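Local atomic coordinates of dihydrodipicolinate synthase (Oceanobacillus iheyensis HTE831, PDB entry 3D0C), a protein that probably catalyses the condensation of pyruvate with aspartate semialdehyde to give 4-hydroxy-tetrahydrodipicolinate, a step on the way to lysine. Residues 34-39 against 71-76; 40-45 against 215-220; 124-129 against 151-156; 131-136 against 158-163. The protein carries 1 engineered substitution. All blocks are in the same frame, centred on the assembly; numbering follows the deposited sequence.

Contact 1: residues 34-39 against 71-76; sequences GLDDNV and ATRVTE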
loop_
_atom_site.group_PDB
_atom_site.type_symbol
_atom_site.label_atom_id
_atom_site.label_comp_id
_atom_site.label_asym_id
_atom_site.label_seq_id
_atom_site.Cartn_x
_atom_site.Cartn_y
_atom_site.Cartn_z
ATOM N N GLY A 34 11.260 -9.048 -23.843
ATOM C CA GLY A 34 9.819 -8.860 -23.841
ATOM C C GLY A 34 9.432 -7.424 -23.538
ATOM O O GLY A 34 8.495 -6.885 -24.136
ATOM N N LEU A 35 10.151 -6.806 -22.601
ATOM C CA LEU A 35 9.894 -5.421 -22.224
ATOM C C LEU A 35 10.179 -4.483 -23.390
ATOM O O LEU A 35 9.380 -3.586 -23.689
ATOM C CB LEU A 35 10.765 -5.015 -21.028
ATOM C CG LEU A 35 10.721 -3.526 -20.664
ATOM C CD1 LEU A 35 9.275 -3.106 -20.439
ATOM C CD2 LEU A 35 11.561 -3.253 -19.420
ATOM N N ASP A 36 11.326 -4.675 -24.040
ATOM C CA ASP A 36 11.682 -3.827 -25.174
ATOM C C ASP A 36 10.591 -3.932 -26.242
ATOM O O ASP A 36 10.173 -2.928 -26.822
ATOM C CB ASP A 36 13.044 -4.238 -25.767
ATOM C CG ASP A 36 14.240 -3.689 -24.965
ATOM O OD1 ASP A 36 14.033 -2.919 -24.001
ATOM O OD2 ASP A 36 15.396 -4.026 -25.311
ATOM N N ASP A 37 10.122 -5.151 -26.481
ATOM C CA ASP A 37 9.092 -5.393 -27.480
ATOM C C ASP A 37 7.738 -4.812 -27.117
ATOM O O ASP A 37 6.972 -4.415 -27.998
ATOM C CB ASP A 37 8.949 -6.888 -27.734
ATOM C CG ASP A 37 10.178 -7.474 -28.397
ATOM O OD1 ASP A 37 10.948 -6.694 -28.999
ATOM O OD2 ASP A 37 10.367 -8.704 -28.325
ATOM N N ASN A 38 7.429 -4.773 -25.829
ATOM C CA ASN A 38 6.151 -4.211 -25.418
ATOM C C ASN A 38 6.186 -2.702 -25.644
ATOM O O ASN A 38 5.203 -2.105 -26.091
ATOM C CB ASN A 38 5.871 -4.519 -23.947
ATOM C CG ASN A 38 4.626 -3.820 -23.440
ATOM O OD1 ASN A 38 3.544 -3.966 -24.009
ATOM N ND2 ASN A 38 4.775 -3.052 -22.369
ATOM N N VAL A 39 7.329 -2.094 -25.340
ATOM C CA VAL A 39 7.523 -0.660 -25.518
ATOM C C VAL A 39 7.439 -0.309 -27.008
ATOM O O VAL A 39 6.816 0.685 -27.385
ATOM C CB VAL A 39 8.899 -0.219 -24.944
ATOM C CG1 VAL A 39 9.164 1.250 -25.248
ATOM C CG2 VAL A 39 8.921 -0.449 -23.434
ATOM N N ALA A 71 12.805 1.736 -15.391
ATOM C CA ALA A 71 12.634 3.127 -15.788
ATOM C C ALA A 71 13.743 3.517 -16.763
ATOM O O ALA A 71 13.487 4.084 -17.829
ATOM C CB ALA A 71 12.667 4.036 -14.560
ATOM N N THR A 72 14.979 3.201 -16.393
ATOM C CA THR A 72 16.123 3.522 -17.230
ATOM C C THR A 72 15.971 2.895 -18.614
ATOM O O THR A 72 16.103 3.578 -19.639
ATOM C CB THR A 72 17.433 3.032 -16.566
ATOM O OG1 THR A 72 17.653 3.772 -15.356
ATOM C CG2 THR A 72 18.622 3.232 -17.493
ATOM N N ARG A 73 15.671 1.600 -18.625
ATOM C CA ARG A 73 15.502 0.828 -19.859
ATOM C C ARG A 73 14.444 1.425 -20.786
ATOM O O ARG A 73 14.678 1.628 -21.983
ATOM C CB ARG A 73 15.099 -0.605 -19.516
ATOM C CG ARG A 73 14.970 -1.529 -20.717
ATOM C CD ARG A 73 16.337 -2.043 -21.141
ATOM N NE ARG A 73 16.239 -3.169 -22.067
ATOM C CZ ARG A 73 17.245 -3.997 -22.334
ATOM N NH1 ARG A 73 18.418 -3.821 -21.741
ATOM N NH2 ARG A 73 17.077 -4.998 -23.188
ATOM N N VAL A 74 13.262 1.684 -20.236
ATOM C CA VAL A 74 12.188 2.251 -21.034
ATOM C C VAL A 74 12.559 3.631 -21.559
ATOM O O VAL A 74 12.391 3.909 -22.747
ATOM C CB VAL A 74 10.873 2.356 -20.222
ATOM C CG1 VAL A 74 9.759 2.949 -21.097
ATOM C CG2 VAL A 74 10.468 0.984 -19.721
ATOM N N THR A 75 13.072 4.493 -20.682
ATOM C CA THR A 75 13.450 5.844 -21.087
ATOM C C THR A 75 14.425 5.837 -22.272
ATOM O O THR A 75 14.228 6.553 -23.263
ATOM C CB THR A 75 14.096 6.626 -19.909
ATOM O OG1 THR A 75 13.138 6.782 -18.853
ATOM C CG2 THR A 75 14.562 8.007 -20.368
ATOM N N GLU A 76 15.475 5.028 -22.162
ATOM C CA GLU A 76 16.479 4.943 -23.215
ATOM C C GLU A 76 15.926 4.329 -24.499
ATOM O O GLU A 76 16.243 4.794 -25.594
ATOM C CB GLU A 76 17.699 4.158 -22.712
ATOM C CG GLU A 76 18.277 4.741 -21.429
ATOM C CD GLU A 76 19.593 4.112 -21.012
ATOM O OE1 GLU A 76 19.708 2.869 -21.062
ATOM O OE2 GLU A 76 20.509 4.865 -20.617
#
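Arg-73 reaches across from one helix to Asp-36 on the other, beside an apolar patch of Leu-35, Val-39 and Val-74. Its CB starts toward helix 32-44, with CG anti to the backbone N. CG lies 4.0 Å from Leu-35 CD2 as the two side chains run antiparallel past one another. A bend at chi2 (81°) then brings the next atoms alongside the carboxylate: CD passes Asp-36 OD1 at 3.8 Å, and NE donates to that same OD1 at 2.9 Å, on its syn side but tilted out of the carboxylate plane. NH2 meets Asp-36 OD2, also at 2.9 Å, in a more bent and therefore weak hydrogen bond. The salt bridge is thus a side-on pair of bonds with the two planes only 19° apart. Arginine suits the place because its methylenes can lie on leucine while its tip meets the acid. Next to the salt bridge, branched apolar chains fill the interface: Val-74 CG1 meets Val-39 CG2 at 4.2 Å, and Val-74 CG2 lies 4.3 Å from Leu-35 CD1. The segment axes approach to 10.3 Å and cross at -43°. They belong to the helices that follow the first two barrel strands, 15-17 and 49-50. Val-39 and Val-74 both rest on Ile-50 of strand 49-50, which lies between the helices in the chain, and Leu-77 of helix 64-78 touches both Asp-36 and Val-39.

Contact 2: residues 40-45 against 215-220; sequences EFLLQN and LVNVFP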
loop_
_atom_site.group_PDB
_atom_site.type_symbol
_atom_site.label_atom_id
_atom_site.label_comp_id
_atom_site.label_asym_id
_atom_site.label_seq_id
_atom_site.Cartn_x
_atom_site.Cartn_y
_atom_site.Cartn_z
ATOM N N GLU A 40 8.063 -1.129 -27.851
ATOM C CA GLU A 40 8.037 -0.904 -29.299
ATOM C C GLU A 40 6.603 -1.018 -29.814
ATOM O O GLU A 40 6.162 -0.228 -30.648
ATOM C CB GLU A 40 8.912 -1.935 -30.028
ATOM C CG GLU A 40 10.410 -1.674 -29.965
ATOM C CD GLU A 40 10.787 -0.277 -30.428
ATOM O OE1 GLU A 40 10.114 0.259 -31.333
ATOM O OE2 GLU A 40 11.768 0.280 -29.894
ATOM N N PHE A 41 5.889 -2.018 -29.309
ATOM C CA PHE A 41 4.503 -2.265 -29.688
ATOM C C PHE A 41 3.655 -1.032 -29.414
ATOM O O PHE A 41 2.851 -0.623 -30.253
ATOM C CB PHE A 41 3.949 -3.447 -28.891
ATOM C CG PHE A 41 2.506 -3.747 -29.169
ATOM C CD1 PHE A 41 2.138 -4.525 -30.265
ATOM C CD2 PHE A 41 1.508 -3.253 -28.334
ATOM C CE1 PHE A 41 0.795 -4.809 -30.522
ATOM C CE2 PHE A 41 0.163 -3.529 -28.581
ATOM C CZ PHE A 41 -0.195 -4.309 -29.677
ATOM N N LEU A 42 3.828 -0.459 -28.226
ATOM C CA LEU A 42 3.089 0.730 -27.827
ATOM C C LEU A 42 3.427 1.923 -28.722
ATOM O O LEU A 42 2.539 2.650 -29.169
ATOM C CB LEU A 42 3.395 1.063 -26.365
ATOM C CG LEU A 42 2.852 0.073 -25.327
ATOM C CD1 LEU A 42 3.477 0.348 -23.963
ATOM C CD2 LEU A 42 1.330 0.191 -25.265
ATOM N N LEU A 43 4.711 2.127 -28.990
ATOM C CA LEU A 43 5.118 3.244 -29.831
ATOM C C LEU A 43 4.644 3.081 -31.273
ATOM O O LEU A 43 4.213 4.043 -31.901
ATOM C CB LEU A 43 6.642 3.401 -29.805
ATOM C CG LEU A 43 7.249 3.827 -28.464
ATOM C CD1 LEU A 43 8.763 3.751 -28.534
ATOM C CD2 LEU A 43 6.797 5.246 -28.126
ATOM N N GLN A 44 4.721 1.863 -31.795
ATOM C CA GLN A 44 4.307 1.599 -33.168
ATOM C C GLN A 44 2.814 1.823 -33.336
ATOM O O GLN A 44 2.336 2.101 -34.434
ATOM C CB GLN A 44 4.661 0.158 -33.560
ATOM C CG GLN A 44 4.102 -0.284 -34.907
ATOM C CD GLN A 44 4.473 0.660 -36.042
ATOM O OE1 GLN A 44 5.652 0.924 -36.291
ATOM N NE2 GLN A 44 3.461 1.171 -36.741
ATOM N N ASN A 45 2.079 1.705 -32.236
ATOM C CA ASN A 45 0.643 1.886 -32.276
ATOM C C ASN A 45 0.163 3.283 -31.890
ATOM O O ASN A 45 -1.017 3.486 -31.624
ATOM C CB ASN A 45 -0.020 0.811 -31.418
ATOM C CG ASN A 45 -0.017 -0.541 -32.105
ATOM O OD1 ASN A 45 -0.759 -0.755 -33.059
ATOM N ND2 ASN A 45 0.828 -1.452 -31.639
ATOM N N LEU A 215 -5.210 -1.430 -21.748
ATOM C CA LEU A 215 -5.720 -2.115 -22.929
ATOM C C LEU A 215 -4.811 -1.868 -24.131
ATOM O O LEU A 215 -4.708 -2.705 -25.026
ATOM C CB LEU A 215 -7.137 -1.631 -23.252
ATOM C CG LEU A 215 -7.760 -2.180 -24.542
ATOM C CD1 LEU A 215 -7.783 -3.699 -24.503
ATOM C CD2 LEU A 215 -9.171 -1.630 -24.700
ATOM N N VAL A 216 -4.148 -0.721 -24.147
ATOM C CA VAL A 216 -3.258 -0.394 -25.252
ATOM C C VAL A 216 -2.123 -1.408 -25.441
ATOM O O VAL A 216 -1.476 -1.415 -26.487
ATOM C CB VAL A 216 -2.654 1.019 -25.093
ATOM C CG1 VAL A 216 -3.715 2.076 -25.385
ATOM C CG2 VAL A 216 -2.097 1.197 -23.690
ATOM N N ASN A 217 -1.881 -2.260 -24.442
ATOM C CA ASN A 217 -0.821 -3.277 -24.538
ATOM C C ASN A 217 -1.303 -4.472 -25.353
ATOM O O ASN A 217 -0.511 -5.353 -25.709
ATOM C CB ASN A 217 -0.414 -3.796 -23.146
ATOM C CG ASN A 217 0.304 -2.754 -22.308
ATOM O OD1 ASN A 217 1.429 -2.355 -22.616
ATOM N ND2 ASN A 217 -0.348 -2.308 -21.237
ATOM N N VAL A 218 -2.599 -4.500 -25.652
ATOM C CA VAL A 218 -3.184 -5.618 -26.380
ATOM C C VAL A 218 -3.969 -5.203 -27.621
ATOM O O VAL A 218 -3.760 -5.749 -28.707
ATOM C CB VAL A 218 -4.126 -6.402 -25.460
ATOM C CG1 VAL A 218 -4.456 -7.752 -26.072
ATOM C CG2 VAL A 218 -3.495 -6.556 -24.094
ATOM N N PHE A 219 -4.878 -4.248 -27.451
ATOM C CA PHE A 219 -5.706 -3.753 -28.550
ATOM C C PHE A 219 -5.677 -2.229 -28.572
ATOM O O PHE A 219 -6.699 -1.577 -28.371
ATOM C CB PHE A 219 -7.157 -4.228 -28.378
ATOM C CG PHE A 219 -7.365 -5.677 -28.701
ATOM C CD1 PHE A 219 -7.352 -6.120 -30.021
ATOM C CD2 PHE A 219 -7.573 -6.603 -27.688
ATOM C CE1 PHE A 219 -7.543 -7.467 -30.324
ATOM C CE2 PHE A 219 -7.764 -7.952 -27.979
ATOM C CZ PHE A 219 -7.750 -8.384 -29.300
ATOM N N PRO A 220 -4.501 -1.638 -28.827
ATOM C CA PRO A 220 -4.386 -0.177 -28.861
ATOM C C PRO A 220 -5.354 0.528 -29.815
ATOM O O PRO A 220 -5.771 1.661 -29.554
ATOM C CB PRO A 220 -2.929 0.041 -29.260
ATOM C CG PRO A 220 -2.655 -1.135 -30.145
ATOM C CD PRO A 220 -3.277 -2.270 -29.352
#
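The last turn of helix 32-44 faces a 3-10 turn, with CA of Leu-42 6.5 Å from CA of Asn-217 and CA of Asn-45, where the helix has ended, 6.4 Å from CA of Pro-220. Phe-41, CG anti to its backbone nitrogen (chi1 178°), pushes its ring into the turn. CE2 presents an edge C-H to Val-216 O at 3.4 Å, in the ring plane, where the weakly positive rim suits a carbonyl oxygen; CZ touches Pro-220 CD at 3.7 Å. One face of the ring carries Asn-45 ND2, 3.4 Å above its centre. That amide also donates to Phe-41 O, which holds it over the ring, and Asn-45 CG lies against Pro-220 CG, 3.3 Å away. Leu-42 supplies two methyls: CD2 meets Val-216 CG2 at 3.9 Å, while CD1 lies 3.6 Å from Asn-217 OD1. The amide nitrogen of Asn-217, close to Thr-56, predicted to bind pyruvate, ties the turn to Gly-214 O just before it and to Ile-18 O after strand 15-17. The turn leads into helix 220-232 and is backed by helix 260-270 through Ile-264 and Met-268; the contact thereby sets helix 32-44 against the loop that follows the eighth strand, 210-213.

Contact 3: residues 124-129 against 151-156; sequences GAVEYY and DDVIKE
Two successive outer helices of the beta/alpha barrel, 122-135 and 152-157, pack here through Val-126, Val-153 and Glu-156, on either side in sequence of strand 140-144. Their segment axes come within 9.7 Å and cross at -42°. Val-153 is the hub. Its CG1, anti to the backbone nitrogen (chi1 169°), is directed at the opposite helix and meets Val-126 CG2 at 4.1 Å, Ala-125 CB at 4.4 Å and Tyr-129 CD2 at 4.1 Å. The methyl comes to the tyrosine at the ring edge, near its plane, not over a face. Alanine suits its position by being short; Val-153 reaches three partners with the single methyl CG1, while Val-126 uses both branches. Val-126 CG1 lies 3.6 Å from Glu-156 CG, the two side chains crossing at about a right angle. Glu-156 bends at chi2, which leaves its OE2 3.8 Å from the same Val-126 CG1. Behind the seam Tyr-129 rests on Ile-142 of strand 140-144, and Leu-157 touches both Val-126 and Tyr-129. No hydrogen bond links the segments, so the grip depends on apolar surface, with CG of the exposed Glu-156 at its margin. Glu-156 OE2 is 6.0 Å from Glu-127 OE2, probably a mild like-charge repulsion, perhaps softened by the salt bridge of Glu-127 to Arg-130.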
loop_
_atom_site.group_PDB
_atom_site.type_symbol
_atom_site.label_atom_id
_atom_site.label_comp_id
_atom_site.label_asym_id
_atom_site.label_seq_id
_atom_site.Cartn_x
_atom_site.Cartn_y
_atom_site.Cartn_z
ATOM N N GLY A 124 -0.806 16.109 5.981
ATOM C CA GLY A 124 0.425 15.346 5.841
ATOM C C GLY A 124 0.662 14.960 4.390
ATOM O O GLY A 124 1.809 14.874 3.931
ATOM N N ALA A 125 -0.427 14.716 3.668
ATOM C CA ALA A 125 -0.342 14.352 2.260
ATOM C C ALA A 125 0.255 15.532 1.497
ATOM O O ALA A 125 1.121 15.356 0.642
ATOM C CB ALA A 125 -1.732 14.022 1.712
ATOM N N VAL A 126 -0.208 16.739 1.807
ATOM C CA VAL A 126 0.318 17.923 1.137
ATOM C C VAL A 126 1.838 17.992 1.331
ATOM O O VAL A 126 2.580 18.236 0.376
ATOM C CB VAL A 126 -0.342 19.214 1.678
ATOM C CG1 VAL A 126 0.368 20.438 1.119
ATOM C CG2 VAL A 126 -1.826 19.237 1.296
ATOM N N GLU A 127 2.301 17.758 2.555
ATOM C CA GLU A 127 3.737 17.794 2.851
ATOM C C GLU A 127 4.502 16.705 2.097
ATOM O O GLU A 127 5.591 16.938 1.561
ATOM C CB GLU A 127 3.962 17.640 4.357
ATOM C CG GLU A 127 3.384 18.776 5.171
ATOM C CD GLU A 127 3.967 20.118 4.774
ATOM O OE1 GLU A 127 5.197 20.292 4.927
ATOM O OE2 GLU A 127 3.201 20.992 4.300
ATOM N N TYR A 128 3.922 15.512 2.063
ATOM C CA TYR A 128 4.515 14.368 1.371
ATOM C C TYR A 128 4.746 14.733 -0.089
ATOM O O TYR A 128 5.875 14.667 -0.608
ATOM C CB TYR A 128 3.559 13.171 1.456
ATOM C CG TYR A 128 4.036 11.940 0.730
ATOM C CD1 TYR A 128 4.973 11.088 1.306
ATOM C CD2 TYR A 128 3.557 11.629 -0.543
ATOM C CE1 TYR A 128 5.425 9.953 0.633
ATOM C CE2 TYR A 128 3.999 10.505 -1.224
ATOM C CZ TYR A 128 4.933 9.669 -0.632
ATOM O OH TYR A 128 5.365 8.556 -1.315
ATOM N N TYR A 129 3.668 15.126 -0.753
ATOM C CA TYR A 129 3.742 15.488 -2.163
ATOM C C TYR A 129 4.665 16.658 -2.470
ATOM O O TYR A 129 5.492 16.606 -3.372
ATOM C CB TYR A 129 2.342 15.810 -2.693
ATOM C CG TYR A 129 1.437 14.607 -2.811
ATOM C CD1 TYR A 129 1.852 13.462 -3.493
ATOM C CD2 TYR A 129 0.163 14.616 -2.250
ATOM C CE1 TYR A 129 1.016 12.355 -3.610
ATOM C CE2 TYR A 129 -0.683 13.514 -2.363
ATOM C CZ TYR A 129 -0.249 12.388 -3.043
ATOM O OH TYR A 129 -1.078 11.296 -3.152
ATOM N N ASP A 151 -10.200 16.704 -1.887
ATOM C CA ASP A 151 -9.732 17.238 -3.149
ATOM C C ASP A 151 -8.962 18.538 -2.903
ATOM O O ASP A 151 -8.260 19.020 -3.787
ATOM C CB ASP A 151 -10.911 17.484 -4.098
ATOM C CG ASP A 151 -11.578 16.192 -4.530
ATOM O OD1 ASP A 151 -10.830 15.239 -4.843
ATOM O OD2 ASP A 151 -12.829 16.128 -4.561
ATOM N N ASP A 152 -9.077 19.100 -1.702
ATOM C CA ASP A 152 -8.348 20.328 -1.394
ATOM C C ASP A 152 -6.837 20.080 -1.378
ATOM O O ASP A 152 -6.051 21.021 -1.435
ATOM C CB ASP A 152 -8.783 20.900 -0.048
ATOM C CG ASP A 152 -10.205 21.439 -0.063
ATOM O OD1 ASP A 152 -10.712 21.841 -1.136
ATOM O OD2 ASP A 152 -10.813 21.476 1.024
ATOM N N VAL A 153 -6.431 18.816 -1.278
ATOM C CA VAL A 153 -5.007 18.472 -1.301
ATOM C C VAL A 153 -4.499 18.869 -2.687
ATOM O O VAL A 153 -3.426 19.461 -2.836
ATOM C CB VAL A 153 -4.778 16.952 -1.120
ATOM C CG1 VAL A 153 -3.315 16.591 -1.427
ATOM C CG2 VAL A 153 -5.148 16.540 0.292
ATOM N N ILE A 154 -5.295 18.523 -3.695
ATOM C CA ILE A 154 -4.981 18.836 -5.079
ATOM C C ILE A 154 -4.997 20.356 -5.277
ATOM O O ILE A 154 -4.071 20.922 -5.856
ATOM C CB ILE A 154 -6.014 18.189 -6.045
ATOM C CG1 ILE A 154 -5.851 16.666 -6.055
ATOM C CG2 ILE A 154 -5.845 18.753 -7.446
ATOM C CD1 ILE A 154 -6.959 15.935 -6.796
ATOM N N LYS A 155 -6.056 21.003 -4.794
ATOM C CA LYS A 155 -6.213 22.454 -4.921
ATOM C C LYS A 155 -5.025 23.199 -4.319
ATOM O O LYS A 155 -4.515 24.161 -4.903
ATOM C CB LYS A 155 -7.515 22.897 -4.241
ATOM C CG LYS A 155 -8.769 22.355 -4.929
ATOM C CD LYS A 155 -10.041 22.582 -4.117
ATOM C CE LYS A 155 -10.313 24.055 -3.871
ATOM N NZ LYS A 155 -11.605 24.240 -3.145
ATOM N N GLU A 156 -4.590 22.738 -3.155
ATOM C CA GLU A 156 -3.452 23.320 -2.450
ATOM C C GLU A 156 -2.152 23.225 -3.255
ATOM O O GLU A 156 -1.355 24.165 -3.288
ATOM C CB GLU A 156 -3.265 22.601 -1.113
ATOM C CG GLU A 156 -1.909 22.800 -0.477
ATOM C CD GLU A 156 -1.887 23.966 0.478
ATOM O OE1 GLU A 156 -2.284 25.078 0.069
ATOM O OE2 GLU A 156 -1.470 23.768 1.641
#

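Contact 4: residues 131-136 against 158-163; sequences NIIEAL and APLDKL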
loop_
_atom_site.group_PDB
_atom_site.type_symbol
_atom_site.label_atom_id
_atom_site.label_comp_id
_atom_site.label_asym_id
_atom_site.label_seq_id
_atom_site.Cartn_x
_atom_site.Cartn_y
_atom_site.Cartn_z
ATOM N N ASN A 131 7.261 17.942 -0.759
ATOM C CA ASN A 131 8.681 17.708 -0.560
ATOM C C ASN A 131 9.267 16.872 -1.709
ATOM O O ASN A 131 10.426 17.044 -2.066
ATOM C CB ASN A 131 8.937 17.018 0.781
ATOM C CG ASN A 131 8.568 17.893 1.969
ATOM O OD1 ASN A 131 8.460 19.119 1.850
ATOM N ND2 ASN A 131 8.387 17.267 3.127
ATOM N N ILE A 132 8.476 15.976 -2.295
ATOM C CA ILE A 132 8.996 15.165 -3.382
ATOM C C ILE A 132 9.139 15.974 -4.679
ATOM O O ILE A 132 10.208 15.979 -5.300
ATOM C CB ILE A 132 8.115 13.915 -3.604
ATOM C CG1 ILE A 132 8.170 13.046 -2.342
ATOM C CG2 ILE A 132 8.583 13.130 -4.834
ATOM C CD1 ILE A 132 7.259 11.883 -2.374
ATOM N N ILE A 133 8.073 16.673 -5.062
ATOM C CA ILE A 133 8.064 17.486 -6.267
ATOM C C ILE A 133 9.233 18.485 -6.258
ATOM O O ILE A 133 10.031 18.543 -7.208
ATOM C CB ILE A 133 6.742 18.270 -6.357
ATOM C CG1 ILE A 133 5.553 17.304 -6.470
ATOM C CG2 ILE A 133 6.772 19.231 -7.540
ATOM C CD1 ILE A 133 4.210 17.969 -6.444
ATOM N N GLU A 134 9.329 19.248 -5.168
ATOM C CA GLU A 134 10.351 20.272 -4.987
ATOM C C GLU A 134 11.772 19.729 -5.053
ATOM O O GLU A 134 12.716 20.494 -5.341
ATOM C CB GLU A 134 10.152 20.953 -3.623
ATOM C CG GLU A 134 8.855 21.751 -3.522
ATOM C CD GLU A 134 8.750 22.488 -2.185
ATOM O OE1 GLU A 134 9.666 22.315 -1.330
ATOM O OE2 GLU A 134 7.762 23.234 -1.985
ATOM N N ALA A 135 11.928 18.434 -4.766
ATOM C CA ALA A 135 13.250 17.840 -4.745
ATOM C C ALA A 135 13.700 17.214 -6.075
ATOM O O ALA A 135 14.869 16.786 -6.189
ATOM C CB ALA A 135 13.339 16.798 -3.625
ATOM N N LEU A 136 12.802 17.210 -7.063
ATOM C CA LEU A 136 13.054 16.647 -8.370
ATOM C C LEU A 136 13.191 17.742 -9.419
ATOM O O LEU A 136 12.418 18.686 -9.460
ATOM C CB LEU A 136 11.907 15.715 -8.784
ATOM C CG LEU A 136 11.711 14.502 -7.863
ATOM C CD1 LEU A 136 10.546 13.602 -8.324
ATOM C CD2 LEU A 136 13.007 13.675 -7.830
ATOM N N ALA A 158 -1.880 22.474 -6.735
ATOM C CA ALA A 158 -1.997 22.895 -8.131
ATOM C C ALA A 158 -1.097 24.055 -8.571
ATOM O O ALA A 158 -0.534 24.020 -9.663
ATOM C CB ALA A 158 -3.448 23.218 -8.451
ATOM N N PRO A 159 -0.956 25.097 -7.736
ATOM C CA PRO A 159 -0.121 26.257 -8.067
ATOM C C PRO A 159 1.351 25.967 -8.344
ATOM O O PRO A 159 2.036 26.772 -8.987
ATOM C CB PRO A 159 -0.299 27.162 -6.848
ATOM C CG PRO A 159 -1.693 26.880 -6.443
ATOM C CD PRO A 159 -1.729 25.363 -6.512
ATOM N N LEU A 160 1.843 24.836 -7.844
ATOM C CA LEU A 160 3.240 24.470 -8.051
ATOM C C LEU A 160 3.529 24.255 -9.522
ATOM O O LEU A 160 2.898 23.416 -10.160
ATOM C CB LEU A 160 3.587 23.191 -7.284
ATOM C CG LEU A 160 3.444 23.223 -5.759
ATOM C CD1 LEU A 160 3.777 21.858 -5.176
ATOM C CD2 LEU A 160 4.366 24.289 -5.183
ATOM N N ASP A 161 4.487 25.005 -10.054
ATOM C CA ASP A 161 4.855 24.872 -11.455
ATOM C C ASP A 161 5.153 23.428 -11.855
ATOM O O ASP A 161 4.718 22.970 -12.917
ATOM C CB ASP A 161 6.074 25.742 -11.763
ATOM C CG ASP A 161 5.702 27.184 -12.034
ATOM O OD1 ASP A 161 4.883 27.407 -12.953
ATOM O OD2 ASP A 161 6.216 28.090 -11.338
ATOM N N LYS A 162 5.875 22.706 -11.002
ATOM C CA LYS A 162 6.239 21.324 -11.310
ATOM C C LYS A 162 5.073 20.341 -11.326
ATOM O O LYS A 162 5.177 19.286 -11.954
ATOM C CB LYS A 162 7.310 20.825 -10.339
ATOM C CG LYS A 162 8.636 21.557 -10.464
ATOM C CD LYS A 162 9.630 21.026 -9.448
ATOM C CE LYS A 162 10.890 21.865 -9.441
ATOM N NZ LYS A 162 11.967 21.291 -8.591
ATOM N N LEU A 163 3.981 20.654 -10.629
ATOM C CA LEU A 163 2.831 19.754 -10.645
ATOM C C LEU A 163 2.071 20.082 -11.931
ATOM O O LEU A 163 1.329 21.057 -11.984
ATOM C CB LEU A 163 1.936 19.983 -9.428
ATOM C CG LEU A 163 0.683 19.105 -9.368
ATOM C CD1 LEU A 163 1.087 17.644 -9.506
ATOM C CD2 LEU A 163 -0.056 19.329 -8.055
#
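Lys-162 lies against Ile-133 and ends among the backbone carbonyls near the C-terminal end of helix 122-135. Its CB is only 3.3 Å from Ile-133 CG2, closer than usual for two carbons, so the packing at the root of the lysine is tight. Beyond CG the chain is extended, carrying CD past Ile-133 O at 3.4 Å and NZ to Leu-136 O at 2.8 Å. That hydrogen bond comes from above the carbonyl plane, 35° out of it; a second, weak one joins NZ to Glu-134 O at 3.4 Å. A lysine suits the place because its long aliphatic arm can follow isoleucine while its ammonium meets oxygens at a helix end, whose partial negative charge probably favours the cation. The CD1 atom of Ile-133 turns to the apolar side of the loop, 4.1 Å from Leu-160 CD1 and 4.3 Å from Leu-163 CB. What sets these groups in place is a type I turn from Leu-160 to Leu-163, closed by Leu-163 N bonding to Leu-160 O at 3.0 Å. Further out, the backbone of Lys-162 pairs with Ser-140, Tyr-5 of helix 5-9 packs on its side chain, and Leu-136 leans on Ile-103 and Val-110. A turn running from a helix into the next barrel strand, here 163-168 with the predicted Schiff-base residue Lys-167, is the alpha-to-beta connection of a TIM barrel.

In the fold
From the N terminus, helix 32-44 takes part in two contacts. Contact 1 closes first, over a loop of 31 residues, by joining this helix to helix 64-78. Contact 2 leaves the same helix and returns only after 169 residues, at the turn following strand 210-213; it crosses contact 1 and brings the beginning and end of the closed eight-stranded barrel together. Contacts 3 and 4 are nested inside that long loop. Each spans 21 residues, and they cross each other, sharing helix 122-135 and tying it to helix 152-157 and then to the turn before strand 163-168. They lie across the chain's centre from contact 2, with centres 34 and 31 Å away.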